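Local coordinates for protein allergen Bos d 2 (Bos taurus, PDB 4WFV) that probably carries pheromones or other small odorant molecules as a secreted lipocalin, and is a major allergen of cow dander, at residues Glu15-Tyr20 with Asn147-Asp152; Leu35-Arg40 with Phe55-Gln60. One frame throughout, in Å; residues are numbered along the deposited sequence. Where two conformers were deposited one is given.

Contact 1: residues Glu15-Tyr20 with Asn147-Asp152; sequences EWRIIY and NLIKTD
Ile19 O receives the backbone of residues 147-152 where the short strand 146-147, which in lipocalins follows the eight barrel strands and the helix, pairs antiparallel with strand 17-23. Leu148 N donates to this oxygen at 2.8 Å, from 35° above the carbonyl plane and with a bent N-H...O angle of 135°. A weak, straighter bond from Ile149 N and a CA-H...O contact from Asn147 CA converge with it on the single oxygen. Ile19 and Tyr20 both face Gly116 in a classic beta bulge, while Tyr20 and Asn147 form a non-hydrogen-bonded pair.

Apolar contacts fall on two sides. Towards the interior, CG1 of Ile18 is anti to the backbone N (chi1 -174°), which carries CD1 onto Leu148 CD2 at 3.6 Å. On the other side Ile19 and Ile149 run side by side, their CD1 atoms 3.9 Å apart; in the conformer given, the extended Arg17 brings CD to 4.0 Å from Ile149 CD1, and its NH1 bonds to Gly120 O.

Asn147 OD1 accepts from Lys150 N at 2.9 Å, an Asx motif that opens the 3-10 turn. Water 1 donates to Ile18 O and Asp152 OD2. Asn147 ND2 lies 3.7 Å from Tyr20 CE1, amide and ring steeply inclined, and donates to water 2, which sits in the ring plane 3.0 Å from Tyr20 OH.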
# COMPACT_ATOMS: atom_id res chain seq x y z
N GLU A 15 -6.75 0.27 11.62
CA GLU A 15 -7.00 1.58 11.02
C GLU A 15 -5.73 2.30 10.56
O GLU A 15 -5.20 3.18 11.24
CB GLU A 15 -7.72 2.49 12.02
CG GLU A 15 -8.95 1.87 12.64
CD GLU A 15 -10.12 1.85 11.70
OE1 GLU A 15 -10.20 2.75 10.84
OE2 GLU A 15 -10.96 0.93 11.81
N TRP A 16 -5.26 1.97 9.37
CA TRP A 16 -3.99 2.48 8.89
C TRP A 16 -4.14 3.78 8.11
O TRP A 16 -5.18 4.03 7.50
CB TRP A 16 -3.36 1.46 7.95
CG TRP A 16 -2.99 0.17 8.60
CD1 TRP A 16 -3.70 -0.99 8.59
CD2 TRP A 16 -1.79 -0.10 9.33
NE1 TRP A 16 -3.03 -1.97 9.29
CE2 TRP A 16 -1.84 -1.45 9.75
CE3 TRP A 16 -0.68 0.67 9.69
CZ2 TRP A 16 -0.83 -2.04 10.50
CZ3 TRP A 16 0.33 0.08 10.43
CH2 TRP A 16 0.25 -1.26 10.83
N ARG A 17 -3.11 4.62 8.16
CA ARG A 17 -2.98 5.76 7.26
C ARG A 17 -1.82 5.47 6.33
O ARG A 17 -0.83 4.86 6.74
CB ARG A 17 -2.67 7.04 8.04
CG ARG A 17 -3.76 7.50 8.99
CD ARG A 17 -3.43 8.83 9.66
NE ARG A 17 -4.38 9.12 10.72
CZ ARG A 17 -4.22 8.76 11.99
NH1 ARG A 17 -3.14 8.10 12.36
NH2 ARG A 17 -5.15 9.07 12.89
N ILE A 18 -1.91 5.92 5.09
CA ILE A 18 -0.75 5.80 4.21
C ILE A 18 0.11 7.04 4.35
O ILE A 18 -0.38 8.17 4.27
CB ILE A 18 -1.15 5.55 2.74
CG1 ILE A 18 0.09 5.28 1.88
CG2 ILE A 18 -1.98 6.70 2.18
CD1 ILE A 18 -0.25 4.53 0.60
N ILE A 19 1.40 6.82 4.59
CA ILE A 19 2.34 7.92 4.71
C ILE A 19 3.09 8.13 3.40
O ILE A 19 3.16 9.26 2.89
CB ILE A 19 3.35 7.69 5.85
CG1 ILE A 19 2.63 7.25 7.13
CG2 ILE A 19 4.19 8.94 6.08
CD1 ILE A 19 1.55 8.22 7.61
N TYR A 20 3.61 7.04 2.83
CA TYR A 20 4.40 7.12 1.62
C TYR A 20 3.96 6.09 0.59
O TYR A 20 3.42 5.04 0.91
CB TYR A 20 5.88 6.84 1.91
CG TYR A 20 6.55 7.84 2.82
CD1 TYR A 20 6.87 9.11 2.37
CD2 TYR A 20 6.90 7.49 4.13
CE1 TYR A 20 7.49 10.04 3.22
CE2 TYR A 20 7.50 8.41 4.98
CZ TYR A 20 7.80 9.67 4.51
OH TYR A 20 8.41 10.58 5.35
N ASN A 147 5.10 11.60 -0.56
CA ASN A 147 4.45 11.65 0.74
C ASN A 147 2.96 11.85 0.52
O ASN A 147 2.52 12.92 0.09
CB ASN A 147 5.02 12.75 1.63
CG ASN A 147 4.37 12.77 3.01
OD1 ASN A 147 3.15 12.74 3.13
ND2 ASN A 147 5.20 12.81 4.06
N LEU A 148 2.20 10.80 0.74
CA LEU A 148 0.77 10.82 0.50
C LEU A 148 -0.04 11.47 1.62
O LEU A 148 -1.06 12.09 1.35
CB LEU A 148 0.24 9.41 0.26
CG LEU A 148 0.20 8.96 -1.21
CD1 LEU A 148 1.58 9.07 -1.85
CD2 LEU A 148 -0.32 7.53 -1.31
N ILE A 149 0.39 11.31 2.87
CA ILE A 149 -0.43 11.88 3.93
C ILE A 149 -0.52 13.40 3.82
O ILE A 149 -1.56 13.99 4.15
CB ILE A 149 -0.00 11.39 5.33
CG1 ILE A 149 -1.01 11.92 6.36
CG2 ILE A 149 1.41 11.85 5.68
CD1 ILE A 149 -0.95 11.22 7.69
N LYS A 150 0.52 14.04 3.28
CA LYS A 150 0.49 15.50 3.14
C LYS A 150 -0.50 16.00 2.09
O LYS A 150 -0.77 17.20 2.01
CB LYS A 150 1.90 16.04 2.85
CG LYS A 150 2.83 15.95 4.06
CD LYS A 150 4.26 16.34 3.71
CE LYS A 150 5.18 16.16 4.92
NZ LYS A 150 4.85 17.14 5.99
N THR A 151 -1.04 15.10 1.28
CA THR A 151 -2.12 15.49 0.36
C THR A 151 -3.43 14.76 0.66
O THR A 151 -4.38 14.83 -0.13
CB THR A 151 -1.72 15.25 -1.13
OG1 THR A 151 -1.63 13.85 -1.39
CG2 THR A 151 -0.39 15.93 -1.46
N ASP A 152 -3.48 14.08 1.81
CA ASP A 152 -4.68 13.32 2.17
C ASP A 152 -5.67 14.20 2.91
O ASP A 152 -5.72 14.22 4.15
CB ASP A 152 -4.31 12.11 3.03
CG ASP A 152 -5.48 11.17 3.24
OD1 ASP A 152 -6.63 11.56 2.93
OD2 ASP A 152 -5.26 10.05 3.75
O HOH W 1 -3.13 8.82 4.97
O HOH W 2 8.21 13.28 4.14

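Contact 2: residues Leu35-Arg40 with Phe55-Gln60; sequences LRNYYR and FYLKDQ
Tyr56 and Tyr38 face each other as an antiparallel hydrogen-bonded pair. Tyr38 N donates to Tyr56 O at 2.9 Å, in the carbonyl plane, and Tyr56 N returns an equally short bond to Tyr38 O from 40° above its plane. The CB atoms of the two tyrosines are 4.1 Å apart, but their rings part. That of Tyr56 goes to Arg40, whose NE meets the ring edge 3.6 Å from CE2 while CD2 of Tyr56 lies over one guanidinium face; the planes stand 63° apart. A bend at chi2 (-70°) folds the arginine back, and its NH1 donates to Tyr39 O; NE also bonds to Pro155 O.

The Tyr38 ring runs towards Lys58, whose CE comes within 3.8 Å of Tyr38 CE2. The Tyr38 hydroxyl accepts from Arg36 NE, lying in the guanidinium plane. It also bonds to Thr151 OG1, while Lys58 NZ turns to Asn153 OD1 and Thr151 O.

This pairing belongs to the hairpin of strands 38-45 and 50-59 in the lipocalin barrel, and Phe55 occupies its other face with Tyr39. CG of Phe55, set between the backbone N and the carbonyl carbon, directs the ring alongside Asn37, CD2 being 3.6 Å from Asn37 CB. Beyond it, Leu57 CD1 packs on Asn37 ND2, which bonds to Pro34 O. Where the strands diverge, water 3 donates to Arg36 O and accepts from Lys58 N.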
# COMPACT_ATOMS: atom_id res chain seq x y z
N LEU A 35 -2.98 4.50 -8.71
CA LEU A 35 -2.46 3.72 -7.58
C LEU A 35 -2.04 4.60 -6.43
O LEU A 35 -1.28 4.15 -5.57
CB LEU A 35 -1.29 2.83 -8.02
CG LEU A 35 -1.60 2.00 -9.27
CD1 LEU A 35 -0.41 1.10 -9.64
CD2 LEU A 35 -2.88 1.19 -9.07
N ARG A 36 -2.52 5.83 -6.40
CA ARG A 36 -2.39 6.67 -5.20
C ARG A 36 -3.67 6.53 -4.40
O ARG A 36 -4.70 7.09 -4.74
CB ARG A 36 -2.15 8.12 -5.58
CG ARG A 36 -1.64 8.98 -4.43
CD ARG A 36 -1.55 10.42 -4.87
NE ARG A 36 -1.07 11.34 -3.85
CZ ARG A 36 0.18 11.79 -3.76
NH1 ARG A 36 1.12 11.35 -4.59
NH2 ARG A 36 0.51 12.67 -2.83
N ASN A 37 -3.60 5.72 -3.35
CA ASN A 37 -4.79 5.29 -2.64
C ASN A 37 -4.64 5.59 -1.16
O ASN A 37 -3.66 5.19 -0.53
CB ASN A 37 -5.02 3.79 -2.87
CG ASN A 37 -4.97 3.42 -4.34
OD1 ASN A 37 -4.31 2.44 -4.73
ND2 ASN A 37 -5.63 4.21 -5.18
N TYR A 38 -5.61 6.33 -0.61
CA TYR A 38 -5.52 6.79 0.76
C TYR A 38 -6.19 5.80 1.71
O TYR A 38 -7.41 5.86 1.94
CB TYR A 38 -6.11 8.20 0.89
CG TYR A 38 -5.41 9.22 0.01
CD1 TYR A 38 -4.19 9.77 0.38
CD2 TYR A 38 -5.98 9.64 -1.19
CE1 TYR A 38 -3.54 10.72 -0.42
CE2 TYR A 38 -5.34 10.58 -2.00
CZ TYR A 38 -4.13 11.11 -1.60
OH TYR A 38 -3.49 12.05 -2.39
N TYR A 39 -5.37 4.91 2.26
CA TYR A 39 -5.84 3.85 3.15
C TYR A 39 -6.61 4.38 4.33
O TYR A 39 -6.29 5.44 4.87
CB TYR A 39 -4.65 3.06 3.69
CG TYR A 39 -4.14 1.98 2.77
CD1 TYR A 39 -3.41 2.30 1.62
CD2 TYR A 39 -4.36 0.64 3.05
CE1 TYR A 39 -2.93 1.31 0.77
CE2 TYR A 39 -3.88 -0.36 2.21
CZ TYR A 39 -3.17 -0.02 1.07
OH TYR A 39 -2.71 -1.04 0.25
N ARG A 40 -7.63 3.62 4.73
CA ARG A 40 -8.34 3.90 5.99
C ARG A 40 -8.40 2.66 6.88
O ARG A 40 -8.28 2.78 8.10
CB ARG A 40 -9.74 4.45 5.71
CG ARG A 40 -9.74 5.84 5.07
CD ARG A 40 -9.28 6.90 6.06
NE ARG A 40 -9.35 8.26 5.54
CZ ARG A 40 -8.38 8.87 4.87
NH1 ARG A 40 -7.22 8.26 4.62
NH2 ARG A 40 -8.56 10.13 4.48
N PHE A 55 -10.34 2.39 1.35
CA PHE A 55 -9.45 3.51 1.04
C PHE A 55 -10.19 4.54 0.20
O PHE A 55 -11.23 4.24 -0.38
CB PHE A 55 -8.22 3.01 0.27
CG PHE A 55 -8.55 2.38 -1.06
CD1 PHE A 55 -8.93 1.05 -1.14
CD2 PHE A 55 -8.50 3.13 -2.23
CE1 PHE A 55 -9.24 0.47 -2.35
CE2 PHE A 55 -8.81 2.54 -3.45
CZ PHE A 55 -9.18 1.22 -3.51
N TYR A 56 -9.64 5.74 0.14
CA TYR A 56 -10.12 6.77 -0.78
C TYR A 56 -9.30 6.84 -2.05
O TYR A 56 -8.07 6.68 -2.03
CB TYR A 56 -10.13 8.16 -0.13
CG TYR A 56 -11.25 8.38 0.85
CD1 TYR A 56 -12.53 8.72 0.40
CD2 TYR A 56 -11.04 8.27 2.22
CE1 TYR A 56 -13.55 8.93 1.29
CE2 TYR A 56 -12.06 8.47 3.11
CZ TYR A 56 -13.32 8.81 2.64
OH TYR A 56 -14.33 9.01 3.54
N LEU A 57 -9.99 7.09 -3.16
CA LEU A 57 -9.37 7.43 -4.42
C LEU A 57 -9.93 8.80 -4.77
O LEU A 57 -11.12 9.03 -4.62
CB LEU A 57 -9.77 6.41 -5.49
CG LEU A 57 -9.30 6.59 -6.92
CD1 LEU A 57 -7.80 6.31 -7.04
CD2 LEU A 57 -10.10 5.66 -7.83
N LYS A 58 -9.08 9.73 -5.20
CA LYS A 58 -9.58 11.03 -5.67
C LYS A 58 -9.84 11.03 -7.16
O LYS A 58 -9.00 10.62 -7.95
CB LYS A 58 -8.60 12.15 -5.34
CG LYS A 58 -8.47 12.50 -3.88
CD LYS A 58 -7.72 13.81 -3.77
CE LYS A 58 -7.04 13.96 -2.43
NZ LYS A 58 -6.24 15.21 -2.39
N ASP A 59 -11.02 11.52 -7.54
CA ASP A 59 -11.34 11.71 -8.95
C ASP A 59 -11.62 13.19 -9.21
O ASP A 59 -12.65 13.72 -8.81
CB ASP A 59 -12.54 10.85 -9.34
CG ASP A 59 -12.83 10.88 -10.83
OD1 ASP A 59 -12.90 11.99 -11.40
OD2 ASP A 59 -12.97 9.79 -11.43
N GLN A 60 -10.68 13.85 -9.89
CA GLN A 60 -10.79 15.27 -10.20
C GLN A 60 -10.99 16.11 -8.94
O GLN A 60 -11.75 17.08 -8.95
CB GLN A 60 -11.93 15.53 -11.20
CG GLN A 60 -11.73 14.88 -12.56
CD GLN A 60 -10.70 15.58 -13.43
OE1 GLN A 60 -10.26 16.70 -13.12
NE2 GLN A 60 -10.30 14.94 -14.52
O HOH W 3 -6.24 9.40 -5.39

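In the fold
The two contacts have their centres 10 Å apart and both reach the same antiparallel sheet, contact 2 nested along the chain inside the loop closed by contact 1. Residues 15-20 and 35-40 lie on, and just before, the consecutive strands 17-23 and 38-45, whereas 147-152 returns from the far end of the sequence after the helix 125-137. Its tail passes beside the hairpin, where Asp152 OD2 makes a 2.8 Å salt bridge with Arg40 NH1. Strands 38-45 and 146-147 are the outermost of the sheet, so the segment after strand 146-147 runs from one outermost strand to side chains of the other, on the outside of the barrel that in lipocalins encloses the ligand.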